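Local coordinates for protein CghA (Chaetomium globosum, PDB 6KBC) that is a beta-rich protein with two domains of the calycin clan, and holds the ligand WK1 in a pocket, at residues I7-G12 against V97-V102; Q14-T19 against D39-T44; Y325-R330 against F341-H346; V368-G373 against H383-T388. All blocks are in the same frame, centred on the assembly; numbering follows the deposited sequence.

Contact 1 of 4, residues I7-G12 against V97-V102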
loop_
_atom_site.group_PDB
_atom_site.type_symbol
_atom_site.label_atom_id
_atom_site.label_comp_id
_atom_site.label_asym_id
_atom_site.label_seq_id
_atom_site.Cartn_x
_atom_site.Cartn_y
_atom_site.Cartn_z
ATOM N N ILE A 7 9.709 11.198 20.076
ATOM C CA ILE A 7 9.035 9.999 20.554
ATOM C C ILE A 7 7.529 10.216 20.506
ATOM O O ILE A 7 7.011 11.191 21.065
ATOM C CB ILE A 7 9.486 9.613 21.977
ATOM C CG1 ILE A 7 8.655 8.428 22.482
ATOM C CG2 ILE A 7 9.425 10.820 22.921
ATOM C CD1 ILE A 7 9.212 7.750 23.719
ATOM N N SER A 8 6.830 9.316 19.821
ATOM C CA SER A 8 5.379 9.219 19.878
ATOM C C SER A 8 5.059 7.875 20.510
ATOM O O SER A 8 5.227 6.830 19.870
ATOM C CB SER A 8 4.754 9.343 18.489
ATOM O OG SER A 8 3.377 9.021 18.536
ATOM N N LEU A 9 4.608 7.893 21.761
ATOM C CA LEU A 9 4.338 6.670 22.504
ATOM C C LEU A 9 2.868 6.628 22.890
ATOM O O LEU A 9 2.397 7.461 23.672
ATOM C CB LEU A 9 5.237 6.566 23.736
ATOM C CG LEU A 9 4.928 5.465 24.749
ATOM C CD1 LEU A 9 5.071 4.095 24.115
ATOM C CD2 LEU A 9 5.866 5.585 25.948
ATOM N N LEU A 10 2.155 5.654 22.337
ATOM C CA LEU A 10 0.734 5.451 22.563
ATOM C C LEU A 10 0.555 4.093 23.217
ATOM O O LEU A 10 0.935 3.067 22.645
ATOM C CB LEU A 10 -0.058 5.549 21.254
ATOM C CG LEU A 10 -0.182 6.894 20.532
ATOM C CD1 LEU A 10 1.130 7.382 20.023
ATOM C CD2 LEU A 10 -1.129 6.731 19.354
ATOM N N GLN A 11 -0.020 4.099 24.413
ATOM C CA GLN A 11 -0.072 2.939 25.288
ATOM C C GLN A 11 -1.221 3.129 26.260
ATOM O O GLN A 11 -1.760 4.229 26.405
ATOM C CB GLN A 11 1.228 2.775 26.062
ATOM C CG GLN A 11 1.390 3.879 27.081
ATOM C CD GLN A 11 2.727 3.838 27.777
ATOM O OE1 GLN A 11 3.570 2.988 27.493
ATOM N NE2 GLN A 11 2.948 4.791 28.673
ATOM N N GLY A 12 -1.575 2.049 26.945
ATOM C CA GLY A 12 -2.588 2.231 27.959
ATOM C C GLY A 12 -3.957 2.467 27.344
ATOM O O GLY A 12 -4.248 2.054 26.219
ATOM N N VAL A 97 -1.831 -5.133 19.365
ATOM C CA VAL A 97 -0.911 -4.889 20.473
ATOM C C VAL A 97 -1.398 -3.682 21.264
ATOM O O VAL A 97 -2.127 -2.823 20.739
ATOM C CB VAL A 97 0.539 -4.673 19.976
ATOM C CG1 VAL A 97 1.036 -5.911 19.247
ATOM C CG2 VAL A 97 0.629 -3.440 19.094
ATOM N N PRO A 98 -1.018 -3.593 22.544
ATOM C CA PRO A 98 -1.386 -2.426 23.357
ATOM C C PRO A 98 -0.443 -1.237 23.258
ATOM O O PRO A 98 -0.804 -0.156 23.738
ATOM C CB PRO A 98 -1.370 -2.998 24.784
ATOM C CG PRO A 98 -0.315 -4.045 24.732
ATOM C CD PRO A 98 -0.432 -4.671 23.362
ATOM N N VAL A 99 0.739 -1.388 22.665
ATOM C CA VAL A 99 1.726 -0.317 22.598
ATOM C C VAL A 99 2.145 -0.104 21.153
ATOM O O VAL A 99 2.512 -1.058 20.457
ATOM C CB VAL A 99 2.968 -0.609 23.462
ATOM C CG1 VAL A 99 3.875 0.605 23.494
ATOM C CG2 VAL A 99 2.565 -0.985 24.870
ATOM N N SER A 100 2.122 1.153 20.721
ATOM C CA SER A 100 2.719 1.580 19.464
ATOM C C SER A 100 3.611 2.770 19.743
ATOM O O SER A 100 3.123 3.823 20.160
ATOM C CB SER A 100 1.663 1.962 18.425
ATOM O OG SER A 100 2.307 2.449 17.257
ATOM N N VAL A 101 4.903 2.620 19.489
ATOM C CA VAL A 101 5.844 3.708 19.691
ATOM C C VAL A 101 6.646 3.912 18.419
ATOM O O VAL A 101 7.146 2.949 17.826
ATOM C CB VAL A 101 6.762 3.454 20.906
ATOM C CG1 VAL A 101 7.608 2.212 20.714
ATOM C CG2 VAL A 101 7.650 4.658 21.139
ATOM N N VAL A 102 6.751 5.164 17.989
ATOM C CA VAL A 102 7.593 5.537 16.863
ATOM C C VAL A 102 8.568 6.600 17.335
ATOM O O VAL A 102 8.163 7.592 17.951
ATOM C CB VAL A 102 6.772 6.049 15.668
ATOM C CG1 VAL A 102 7.708 6.426 14.520
ATOM C CG2 VAL A 102 5.776 4.989 15.237
HETATM O O HOH W 1 -3.372 0.062 24.894
#
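Pro98 and Gln11 meet where two neighbouring antiparallel strands, 6-10 and 99-105 of the N-terminal calycin-type domain, begin to part; the N-to-C directions of the two short strand segments are 175° apart. Pro98 has no N-H to offer, but its O takes a weak C-H contact from Gln11 CA (3.5 Å) and a bond from a water that also donates to Gly12 O, so solvent carries the link on where the ladder ends. Val99 follows, and its CG1 touches Leu9 CD1 at 3.7 Å. Ser100 forms a hydrogen-bonded pair with Leu10, each backbone N giving to the other's O at 3.0 Å. A serine suits this buried face because its OG is answered by Arg68 NE, while Ser8 OG, on the same face, bonds to Arg68 NH1 and Ala38 O. Val101 returns to the face of Leu9, opposite it in a non-hydrogen-bonded pair. Leu9 CG is swung anti to its backbone N (chi1 170°), which carries CD1 over to Val101 CB at 3.7 Å. The methyl CG2 of Val101 reaches Ile7 CG1 as well, an aliphatic cluster on the more exposed side. Val102, buried beside Pro35, closes the ladder with Ser8: Val102 N gives to Ser8 O, and Ser8 N gives to Val102 O at 2.9 Å in an almost straight bond, 173° at the hydrogen.

Contact 2 of 4, residues Q14-T19 against D39-T44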
loop_
_atom_site.group_PDB
_atom_site.type_symbol
_atom_site.label_atom_id
_atom_site.label_comp_id
_atom_site.label_asym_id
_atom_site.label_seq_id
_atom_site.Cartn_x
_atom_site.Cartn_y
_atom_site.Cartn_z
ATOM N N GLN A 14 -5.658 5.746 27.659
ATOM C CA GLN A 14 -5.967 7.167 27.557
ATOM C C GLN A 14 -5.198 7.820 26.415
ATOM O O GLN A 14 -4.897 9.012 26.471
ATOM C CB GLN A 14 -5.680 7.890 28.876
ATOM C CG GLN A 14 -6.392 7.318 30.099
ATOM C CD GLN A 14 -7.890 7.590 30.090
ATOM O OE1 GLN A 14 -8.701 6.693 30.330
ATOM N NE2 GLN A 14 -8.261 8.839 29.827
ATOM N N PHE A 15 -4.880 7.055 25.367
ATOM C CA PHE A 15 -4.124 7.590 24.238
ATOM C C PHE A 15 -5.009 8.331 23.240
ATOM O O PHE A 15 -4.496 9.111 22.430
ATOM C CB PHE A 15 -3.370 6.458 23.523
ATOM C CG PHE A 15 -4.265 5.367 22.974
ATOM C CD1 PHE A 15 -5.007 5.568 21.817
ATOM C CD2 PHE A 15 -4.373 4.151 23.623
ATOM C CE1 PHE A 15 -5.828 4.577 21.316
ATOM C CE2 PHE A 15 -5.198 3.153 23.125
ATOM C CZ PHE A 15 -5.926 3.369 21.969
ATOM N N LEU A 16 -6.314 8.087 23.276
ATOM C CA LEU A 16 -7.239 8.679 22.321
ATOM C C LEU A 16 -7.616 10.093 22.743
ATOM O O LEU A 16 -7.862 10.358 23.922
ATOM C CB LEU A 16 -8.490 7.807 22.213
ATOM C CG LEU A 16 -9.302 7.787 20.921
ATOM C CD1 LEU A 16 -8.482 7.242 19.765
ATOM C CD2 LEU A 16 -10.540 6.932 21.134
ATOM N N ALA A 17 -7.648 11.006 21.778
ATOM C CA ALA A 17 -8.154 12.339 22.063
ATOM C C ALA A 17 -9.668 12.300 22.265
ATOM O O ALA A 17 -10.353 11.345 21.884
ATOM C CB ALA A 17 -7.798 13.309 20.939
ATOM N N ASP A 18 -10.188 13.358 22.889
ATOM C CA ASP A 18 -11.620 13.435 23.160
ATOM C C ASP A 18 -12.400 13.781 21.896
ATOM O O ASP A 18 -13.435 13.169 21.611
ATOM C CB ASP A 18 -11.878 14.463 24.265
ATOM C CG ASP A 18 -13.311 14.436 24.782
ATOM O OD1 ASP A 18 -14.253 14.213 23.990
ATOM O OD2 ASP A 18 -13.498 14.644 26.000
ATOM N N THR A 19 -11.919 14.753 21.138
ATOM C CA THR A 19 -12.492 15.155 19.867
ATOM C C THR A 19 -11.500 14.846 18.754
ATOM O O THR A 19 -10.304 14.662 19.008
ATOM C CB THR A 19 -12.808 16.655 19.861
ATOM O OG1 THR A 19 -11.585 17.389 19.974
ATOM C CG2 THR A 19 -13.694 17.008 21.042
ATOM N N ASP A 39 1.081 12.819 20.074
ATOM C CA ASP A 39 0.832 12.641 21.501
ATOM C C ASP A 39 -0.504 11.969 21.797
ATOM O O ASP A 39 -0.548 10.989 22.548
ATOM C CB ASP A 39 0.915 13.995 22.216
ATOM C CG ASP A 39 2.332 14.542 22.244
ATOM O OD1 ASP A 39 3.232 13.846 22.766
ATOM O OD2 ASP A 39 2.559 15.647 21.704
ATOM N N LYS A 40 -1.594 12.481 21.234
ATOM C CA LYS A 40 -2.907 11.871 21.354
ATOM C C LYS A 40 -3.388 11.507 19.955
ATOM O O LYS A 40 -3.109 12.220 18.988
ATOM C CB LYS A 40 -3.915 12.826 22.019
ATOM C CG LYS A 40 -3.812 12.949 23.545
ATOM C CD LYS A 40 -3.961 11.639 24.309
ATOM C CE LYS A 40 -4.090 11.920 25.807
ATOM N NZ LYS A 40 -3.274 10.977 26.633
ATOM N N LEU A 41 -4.106 10.397 19.840
ATOM C CA LEU A 41 -4.587 9.936 18.544
ATOM C C LEU A 41 -6.041 10.360 18.369
ATOM O O LEU A 41 -6.898 10.009 19.188
ATOM C CB LEU A 41 -4.436 8.421 18.398
ATOM C CG LEU A 41 -4.903 7.837 17.054
ATOM C CD1 LEU A 41 -4.000 8.271 15.897
ATOM C CD2 LEU A 41 -4.988 6.322 17.132
ATOM N N SER A 42 -6.305 11.116 17.309
ATOM C CA SER A 42 -7.671 11.497 16.986
ATOM C C SER A 42 -8.539 10.251 16.832
ATOM O O SER A 42 -8.097 9.248 16.261
ATOM C CB SER A 42 -7.714 12.321 15.700
ATOM O OG SER A 42 -9.041 12.396 15.200
ATOM N N PRO A 43 -9.777 10.274 17.332
ATOM C CA PRO A 43 -10.635 9.085 17.226
ATOM C C PRO A 43 -11.130 8.805 15.814
ATOM O O PRO A 43 -11.763 7.766 15.604
ATOM C CB PRO A 43 -11.802 9.412 18.166
ATOM C CG PRO A 43 -11.866 10.901 18.169
ATOM C CD PRO A 43 -10.438 11.378 18.047
ATOM N N THR A 44 -10.881 9.688 14.849
ATOM C CA THR A 44 -11.249 9.422 13.461
ATOM C C THR A 44 -10.033 9.353 12.552
ATOM O O THR A 44 -10.191 9.327 11.324
ATOM C CB THR A 44 -12.203 10.489 12.920
ATOM O OG1 THR A 44 -11.541 11.757 12.936
ATOM C CG2 THR A 44 -13.470 10.554 13.767
#
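Lys40 lies along the backbone of Gln14 and Phe15, touching it with nearly every atom of its side chain. Its CB meets Ala17 CB at 4.1 Å and also lies near Phe15 O. The chain then bends at chi2 (-58°), and CG stays near Phe15 O while CD comes to 3.2 Å from it. CE has moved to the preceding carbonyl, that of Gln14, and the tip NZ donates to Gln14 O at 2.6 Å, reaching it 23° out of the carbonyl plane. Lysine suits this exposed place: four methylenes cover the backbone, and the ammonium meets a carbonyl.

Next to the lysine, Leu41 N gives to Phe15 O at 2.9 Å and Ala17 N to Leu41 O, the latter donor standing well above the plane of its carbonyl. Phe15, which places Leu41 CB at the edge of its ring, turns inward with Leu41, and both touch Leu10. On the other flank Leu16 points mostly away, yet with CG anti to the backbone N (chi1 -152°) its branch folds back: CD1 lies beside Leu41 O at 3.2 Å, and CG and CD2 rest on Pro43 CB, 4.1 Å from CG. The rigid ring of Pro43 also brings CD to 3.4 Å from Thr19 O, while Ser42 OG accepts from Thr44 N in an ST turn. Two backbone bonds flanking Leu16, with residue numbers rising together on both segments, are the pattern of a single parallel beta bridge, here pinning together two parts of a long loop between strands 6-10 and 46-54.

Contact 3 of 4, residues Y325-R330 against F341-H346; sequences YRLEFR and FDLRHH
Charge pairing joins Arg326 to Asp342, whose side chains lie side by side and point the same way. The arginine presents its side: NE gives to OD1 at 2.7 Å and NH2 to OD2 of Asp342 at 3.0 Å, each oxygen accepting on its syn lone pair, with guanidinium and carboxylate only 14° from coplanar. A bend at chi3 (-63°) in the otherwise extended Arg326 turns NE and NH2 to the acid. OD2 carries a second donor, Arg344 NH2 at 3.2 Å, which arrives from above the carboxylate plane. One aspartate thus gathers two arginines, which would favour its ionised form; Arg344 is steadied further by the carbonyls of Asp310 and Asp312. Charged residues suit this partly exposed face.

Backbone hydrogen bonds form the second group. Strands 324-330 and 338-346 make an antiparallel beta hairpin in the C-terminal calycin-type domain, and Tyr325 pairs with Leu343, and Leu327 with Phe341, by two bonds each. Both Leu327 N to Phe341 O and Phe341 N to Leu327 O span 2.8 Å. Between these pairs Arg326 and Asp342 occupy a non-hydrogen-bonded position, where the chains come close enough for their side chains to clasp.

Apolar contacts lie on the other face, where leucine and phenylalanine suit the packing against strands 239-249 and 252-261. Leu327 CD1 crosses to Leu343 CD2 at 4.0 Å, and both leucines touch Val245. Phe329 sets CD2 at the edge of the Phe341 ring, 4.4 Å from CE2, and the two rings share Met254. Tyr325 also belongs to this buried face, but its OH is bonded to Lys307 NZ.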
loop_
_atom_site.group_PDB
_atom_site.type_symbol
_atom_site.label_atom_id
_atom_site.label_comp_id
_atom_site.label_asym_id
_atom_site.label_seq_id
_atom_site.Cartn_x
_atom_site.Cartn_y
_atom_site.Cartn_z
ATOM N N TYR A 325 -7.330 -5.647 -13.445
ATOM C CA TYR A 325 -7.414 -4.219 -13.674
ATOM C C TYR A 325 -6.525 -3.867 -14.849
ATOM O O TYR A 325 -5.440 -4.439 -15.011
ATOM C CB TYR A 325 -6.951 -3.421 -12.448
ATOM C CG TYR A 325 -8.056 -2.965 -11.522
ATOM C CD1 TYR A 325 -8.729 -1.769 -11.755
ATOM C CD2 TYR A 325 -8.391 -3.705 -10.387
ATOM C CE1 TYR A 325 -9.742 -1.338 -10.896
ATOM C CE2 TYR A 325 -9.379 -3.286 -9.522
ATOM C CZ TYR A 325 -10.047 -2.092 -9.779
ATOM O OH TYR A 325 -11.038 -1.666 -8.920
ATOM N N ARG A 326 -6.971 -2.915 -15.650
ATOM C CA ARG A 326 -6.113 -2.265 -16.623
ATOM C C ARG A 326 -5.614 -0.967 -16.014
ATOM O O ARG A 326 -6.395 -0.232 -15.404
ATOM C CB ARG A 326 -6.860 -1.996 -17.928
ATOM C CG ARG A 326 -6.048 -1.200 -18.953
ATOM C CD ARG A 326 -6.702 -1.347 -20.331
ATOM N NE ARG A 326 -6.663 -2.752 -20.726
ATOM C CZ ARG A 326 -7.532 -3.346 -21.538
ATOM N NH1 ARG A 326 -8.523 -2.655 -22.088
ATOM N NH2 ARG A 326 -7.398 -4.641 -21.804
ATOM N N LEU A 327 -4.306 -0.714 -16.142
ATOM C CA LEU A 327 -3.680 0.542 -15.747
ATOM C C LEU A 327 -3.143 1.213 -16.994
ATOM O O LEU A 327 -2.252 0.670 -17.660
ATOM C CB LEU A 327 -2.513 0.334 -14.773
ATOM C CG LEU A 327 -2.805 -0.296 -13.425
ATOM C CD1 LEU A 327 -1.500 -0.306 -12.606
ATOM C CD2 LEU A 327 -3.909 0.472 -12.730
ATOM N N GLU A 328 -3.648 2.398 -17.292
ATOM C CA GLU A 328 -3.156 3.175 -18.418
ATOM C C GLU A 328 -2.510 4.431 -17.857
ATOM O O GLU A 328 -3.202 5.295 -17.315
ATOM C CB GLU A 328 -4.282 3.519 -19.378
ATOM C CG GLU A 328 -3.883 4.419 -20.525
ATOM C CD GLU A 328 -5.116 5.058 -21.108
ATOM O OE1 GLU A 328 -5.581 4.578 -22.151
ATOM O OE2 GLU A 328 -5.639 6.015 -20.490
ATOM N N PHE A 329 -1.190 4.529 -17.973
ATOM C CA PHE A 329 -0.481 5.720 -17.521
ATOM C C PHE A 329 -0.297 6.667 -18.690
ATOM O O PHE A 329 -0.036 6.233 -19.811
ATOM C CB PHE A 329 0.894 5.359 -16.939
ATOM C CG PHE A 329 0.832 4.746 -15.585
ATOM C CD1 PHE A 329 0.876 5.541 -14.456
ATOM C CD2 PHE A 329 0.736 3.369 -15.436
ATOM C CE1 PHE A 329 0.842 4.966 -13.190
ATOM C CE2 PHE A 329 0.695 2.789 -14.184
ATOM C CZ PHE A 329 0.752 3.597 -13.053
ATOM N N ARG A 330 -0.422 7.959 -18.429
ATOM C CA ARG A 330 -0.155 8.967 -19.441
ATOM C C ARG A 330 0.930 9.906 -18.944
ATOM O O ARG A 330 0.980 10.245 -17.758
ATOM C CB ARG A 330 -1.401 9.780 -19.770
ATOM C CG ARG A 330 -2.561 8.922 -20.172
ATOM C CD ARG A 330 -3.635 9.741 -20.862
ATOM N NE ARG A 330 -4.826 8.927 -21.001
ATOM C CZ ARG A 330 -6.001 9.377 -21.418
ATOM N NH1 ARG A 330 -6.137 10.660 -21.776
ATOM N NH2 ARG A 330 -7.037 8.532 -21.475
ATOM N N PHE A 341 -1.118 -1.470 -19.082
ATOM C CA PHE A 341 -0.803 -2.766 -18.515
ATOM C C PHE A 341 -2.084 -3.439 -18.080
ATOM O O PHE A 341 -2.980 -2.798 -17.520
ATOM C CB PHE A 341 0.152 -2.663 -17.310
ATOM C CG PHE A 341 1.417 -1.936 -17.622
ATOM C CD1 PHE A 341 2.508 -2.618 -18.152
ATOM C CD2 PHE A 341 1.511 -0.569 -17.421
ATOM C CE1 PHE A 341 3.700 -1.939 -18.443
ATOM C CE2 PHE A 341 2.691 0.106 -17.718
ATOM C CZ PHE A 341 3.772 -0.586 -18.239
ATOM N N ASP A 342 -2.157 -4.733 -18.328
ATOM C CA ASP A 342 -3.232 -5.546 -17.791
ATOM C C ASP A 342 -2.682 -6.314 -16.610
ATOM O O ASP A 342 -1.634 -6.970 -16.717
ATOM C CB ASP A 342 -3.797 -6.487 -18.854
ATOM C CG ASP A 342 -4.736 -5.760 -19.808
ATOM O OD1 ASP A 342 -4.921 -4.526 -19.644
ATOM O OD2 ASP A 342 -5.309 -6.418 -20.689
ATOM N N LEU A 343 -3.356 -6.195 -15.483
ATOM C CA LEU A 343 -2.966 -6.871 -14.256
ATOM C C LEU A 343 -4.056 -7.892 -13.985
ATOM O O LEU A 343 -5.145 -7.533 -13.527
ATOM C CB LEU A 343 -2.825 -5.887 -13.106
ATOM C CG LEU A 343 -1.510 -5.094 -13.057
ATOM C CD1 LEU A 343 -1.346 -4.209 -14.260
ATOM C CD2 LEU A 343 -1.553 -4.261 -11.817
ATOM N N ARG A 344 -3.789 -9.155 -14.286
ATOM C CA ARG A 344 -4.837 -10.163 -14.222
ATOM C C ARG A 344 -4.646 -11.020 -12.989
ATOM O O ARG A 344 -3.524 -11.431 -12.676
ATOM C CB ARG A 344 -4.883 -11.003 -15.503
ATOM C CG ARG A 344 -5.260 -10.120 -16.681
ATOM C CD ARG A 344 -5.278 -10.860 -18.009
ATOM N NE ARG A 344 -5.710 -9.955 -19.066
ATOM C CZ ARG A 344 -6.984 -9.729 -19.377
ATOM N NH1 ARG A 344 -7.958 -10.346 -18.705
ATOM N NH2 ARG A 344 -7.283 -8.879 -20.354
ATOM N N HIS A 345 -5.757 -11.266 -12.286
ATOM C CA HIS A 345 -5.749 -12.018 -11.039
ATOM C C HIS A 345 -5.195 -13.416 -11.263
ATOM O O HIS A 345 -5.814 -14.227 -11.963
ATOM C CB HIS A 345 -7.161 -12.120 -10.471
ATOM C CG HIS A 345 -7.766 -10.791 -10.126
ATOM N ND1 HIS A 345 -9.128 -10.581 -10.097
ATOM C CD2 HIS A 345 -7.192 -9.613 -9.784
ATOM C CE1 HIS A 345 -9.369 -9.326 -9.762
ATOM N NE2 HIS A 345 -8.210 -8.719 -9.551
ATOM N N HIS A 346 -4.045 -13.698 -10.657
ATOM C CA HIS A 346 -3.382 -14.983 -10.794
ATOM C C HIS A 346 -3.577 -15.868 -9.578
ATOM O O HIS A 346 -3.836 -17.061 -9.722
ATOM C CB HIS A 346 -1.883 -14.784 -11.052
ATOM C CG HIS A 346 -1.137 -16.072 -11.178
ATOM N ND1 HIS A 346 -1.168 -16.839 -12.324
ATOM C CD2 HIS A 346 -0.370 -16.751 -10.289
ATOM C CE1 HIS A 346 -0.446 -17.930 -12.137
ATOM N NE2 HIS A 346 0.054 -17.898 -10.913
#

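Contact 4 of 4, residues V368-G373 against H383-T388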
loop_
_atom_site.group_PDB
_atom_site.type_symbol
_atom_site.label_atom_id
_atom_site.label_comp_id
_atom_site.label_asym_id
_atom_site.label_seq_id
_atom_site.Cartn_x
_atom_site.Cartn_y
_atom_site.Cartn_z
ATOM N N VAL A 368 -2.238 -11.774 -6.127
ATOM C CA VAL A 368 -1.033 -11.723 -6.947
ATOM C C VAL A 368 -1.490 -11.639 -8.394
ATOM O O VAL A 368 -2.343 -12.422 -8.826
ATOM C CB VAL A 368 -0.160 -12.965 -6.716
ATOM C CG1 VAL A 368 1.036 -12.951 -7.667
ATOM C CG2 VAL A 368 0.274 -13.060 -5.258
ATOM N N VAL A 369 -0.955 -10.685 -9.144
ATOM C CA VAL A 369 -1.431 -10.474 -10.501
ATOM C C VAL A 369 -0.302 -10.766 -11.472
ATOM O O VAL A 369 0.865 -10.483 -11.201
ATOM C CB VAL A 369 -1.966 -9.041 -10.719
ATOM C CG1 VAL A 369 -3.294 -8.849 -9.959
ATOM C CG2 VAL A 369 -0.919 -8.026 -10.250
ATOM N N GLU A 370 -0.664 -11.304 -12.627
ATOM C CA GLU A 370 0.249 -11.374 -13.752
ATOM C C GLU A 370 0.079 -10.105 -14.576
ATOM O O GLU A 370 -1.045 -9.658 -14.820
ATOM C CB GLU A 370 -0.049 -12.604 -14.603
ATOM C CG GLU A 370 1.025 -12.925 -15.622
ATOM C CD GLU A 370 0.819 -14.309 -16.223
ATOM O OE1 GLU A 370 -0.170 -14.981 -15.838
ATOM O OE2 GLU A 370 1.665 -14.742 -17.030
ATOM N N VAL A 371 1.198 -9.528 -15.006
ATOM C CA VAL A 371 1.227 -8.203 -15.620
ATOM C C VAL A 371 1.726 -8.331 -17.051
ATOM O O VAL A 371 2.759 -8.964 -17.301
ATOM C CB VAL A 371 2.123 -7.244 -14.812
ATOM C CG1 VAL A 371 2.088 -5.831 -15.399
ATOM C CG2 VAL A 371 1.696 -7.246 -13.352
ATOM N N THR A 372 0.997 -7.728 -17.986
ATOM C CA THR A 372 1.378 -7.664 -19.391
ATOM C C THR A 372 1.126 -6.258 -19.917
ATOM O O THR A 372 0.255 -5.553 -19.418
ATOM C CB THR A 372 0.592 -8.697 -20.228
ATOM O OG1 THR A 372 -0.792 -8.316 -20.252
ATOM C CG2 THR A 372 0.719 -10.097 -19.647
ATOM N N GLY A 373 1.912 -5.843 -20.913
ATOM C CA GLY A 373 1.639 -4.601 -21.611
ATOM C C GLY A 373 2.878 -3.812 -21.991
ATOM O O GLY A 373 3.904 -4.397 -22.354
ATOM N N HIS A 383 6.339 -8.584 -19.502
ATOM C CA HIS A 383 5.673 -9.568 -18.665
ATOM C C HIS A 383 6.218 -9.471 -17.254
ATOM O O HIS A 383 7.428 -9.352 -17.055
ATOM C CB HIS A 383 5.841 -11.005 -19.207
ATOM C CG HIS A 383 5.070 -12.027 -18.426
ATOM N ND1 HIS A 383 5.551 -12.587 -17.259
ATOM C CD2 HIS A 383 3.818 -12.523 -18.592
ATOM C CE1 HIS A 383 4.648 -13.418 -16.766
ATOM N NE2 HIS A 383 3.589 -13.401 -17.558
ATOM N N GLY A 384 5.331 -9.509 -16.280
ATOM C CA GLY A 384 5.791 -9.415 -14.918
ATOM C C GLY A 384 4.712 -9.794 -13.944
ATOM O O GLY A 384 3.728 -10.451 -14.292
ATOM N N TRP A 385 4.920 -9.350 -12.710
ATOM C CA TRP A 385 4.147 -9.802 -11.571
ATOM C C TRP A 385 3.937 -8.628 -10.632
ATOM O O TRP A 385 4.714 -7.674 -10.607
ATOM C CB TRP A 385 4.869 -10.947 -10.855
ATOM C CG TRP A 385 4.961 -12.111 -11.742
ATOM C CD1 TRP A 385 6.002 -12.458 -12.566
ATOM C CD2 TRP A 385 3.935 -13.059 -11.961
ATOM N NE1 TRP A 385 5.680 -13.593 -13.272
ATOM C CE2 TRP A 385 4.413 -13.982 -12.920
ATOM C CE3 TRP A 385 2.648 -13.223 -11.437
ATOM C CZ2 TRP A 385 3.650 -15.058 -13.357
ATOM C CZ3 TRP A 385 1.897 -14.303 -11.861
ATOM C CH2 TRP A 385 2.398 -15.200 -12.822
ATOM N N GLY A 386 2.886 -8.720 -9.841
ATOM C CA GLY A 386 2.611 -7.660 -8.900
ATOM C C GLY A 386 1.549 -8.100 -7.929
ATOM O O GLY A 386 1.155 -9.268 -7.893
ATOM N N MET A 387 1.091 -7.153 -7.129
ATOM C CA MET A 387 0.000 -7.449 -6.229
ATOM C C MET A 387 -1.022 -6.340 -6.368
ATOM O O MET A 387 -0.684 -5.209 -6.731
ATOM C CB MET A 387 0.470 -7.549 -4.778
ATOM C CG MET A 387 1.156 -6.321 -4.288
ATOM S SD MET A 387 1.708 -6.486 -2.578
ATOM C CE MET A 387 2.974 -7.770 -2.759
ATOM N N THR A 388 -2.284 -6.675 -6.110
ATOM C CA THR A 388 -3.319 -5.670 -6.016
ATOM C C THR A 388 -4.102 -5.890 -4.733
ATOM O O THR A 388 -4.248 -7.018 -4.252
ATOM C CB THR A 388 -4.313 -5.670 -7.227
ATOM O OG1 THR A 388 -5.009 -6.915 -7.284
ATOM C CG2 THR A 388 -3.589 -5.418 -8.549
#
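Val369 and Gly386 bond to each other across an antiparallel beta hairpin, strands 363-375 and 382-392 of the C-terminal calycin-type domain. Val369 N gives to Gly386 O at 2.8 Å, and Gly386 N returns a bond to Val369 O; Val371 and Gly384 repeat the pattern, Gly384 N reaching Val371 O at 2.8 Å. On the other edge of 368-373, Glu370 and Thr372 bond through their backbones with Arg344 and Asp342 of strand 338-346.

On the face of Glu370, the carboxylate meets His383: NE2 donates to OE2, at the edge of the imidazole, although the modelled 2.4 Å is so short that the length is doubtful. The planes stand 84° apart. Glu370 is extended with CG anti to the backbone N (chi1 -168°), and this lays CG over the six-membered ring of Trp385, 4.0 Å from its centroid, a CH-pi contact. A long chain with a charged tip can thus serve both aromatics. Met387 lies on this face too, its side chain about 6 Å from WK1.

Near Val369, Thr388 OG1 bonds to Glu390 OE1, while Thr388 CG2 touches Val369 CG1 at 3.7 Å. Having no side chain, Gly386 lets Val369 CG2 settle onto its backbone, 3.4 Å from Gly386 C.

In the fold
The four contacts form two pairs on opposite sides of the chain's centre. Contacts 1 and 2 are partly buried in the N-terminal calycin-type domain, about 12 Å apart between centres. Contact 2 lies within the chain between the two segments of contact 1, and Leu10 packs on Leu41 and Phe15 between them. Contacts 3 and 4 are buried hairpins whose strands 338-346 and 363-375 are neighbours in one sheet, with a probable hydrogen bond from Asp342 N to Thr372 O. Chemistry follows place: contact 1 sets aliphatic chains against Arg68-bonded serines on opposite faces, contact 2 relies on an isolated bridge and a lysine, contact 3 separates salt bridges from apolar groups, and contact 4 gathers Glu370, His383 and Trp385 on one face.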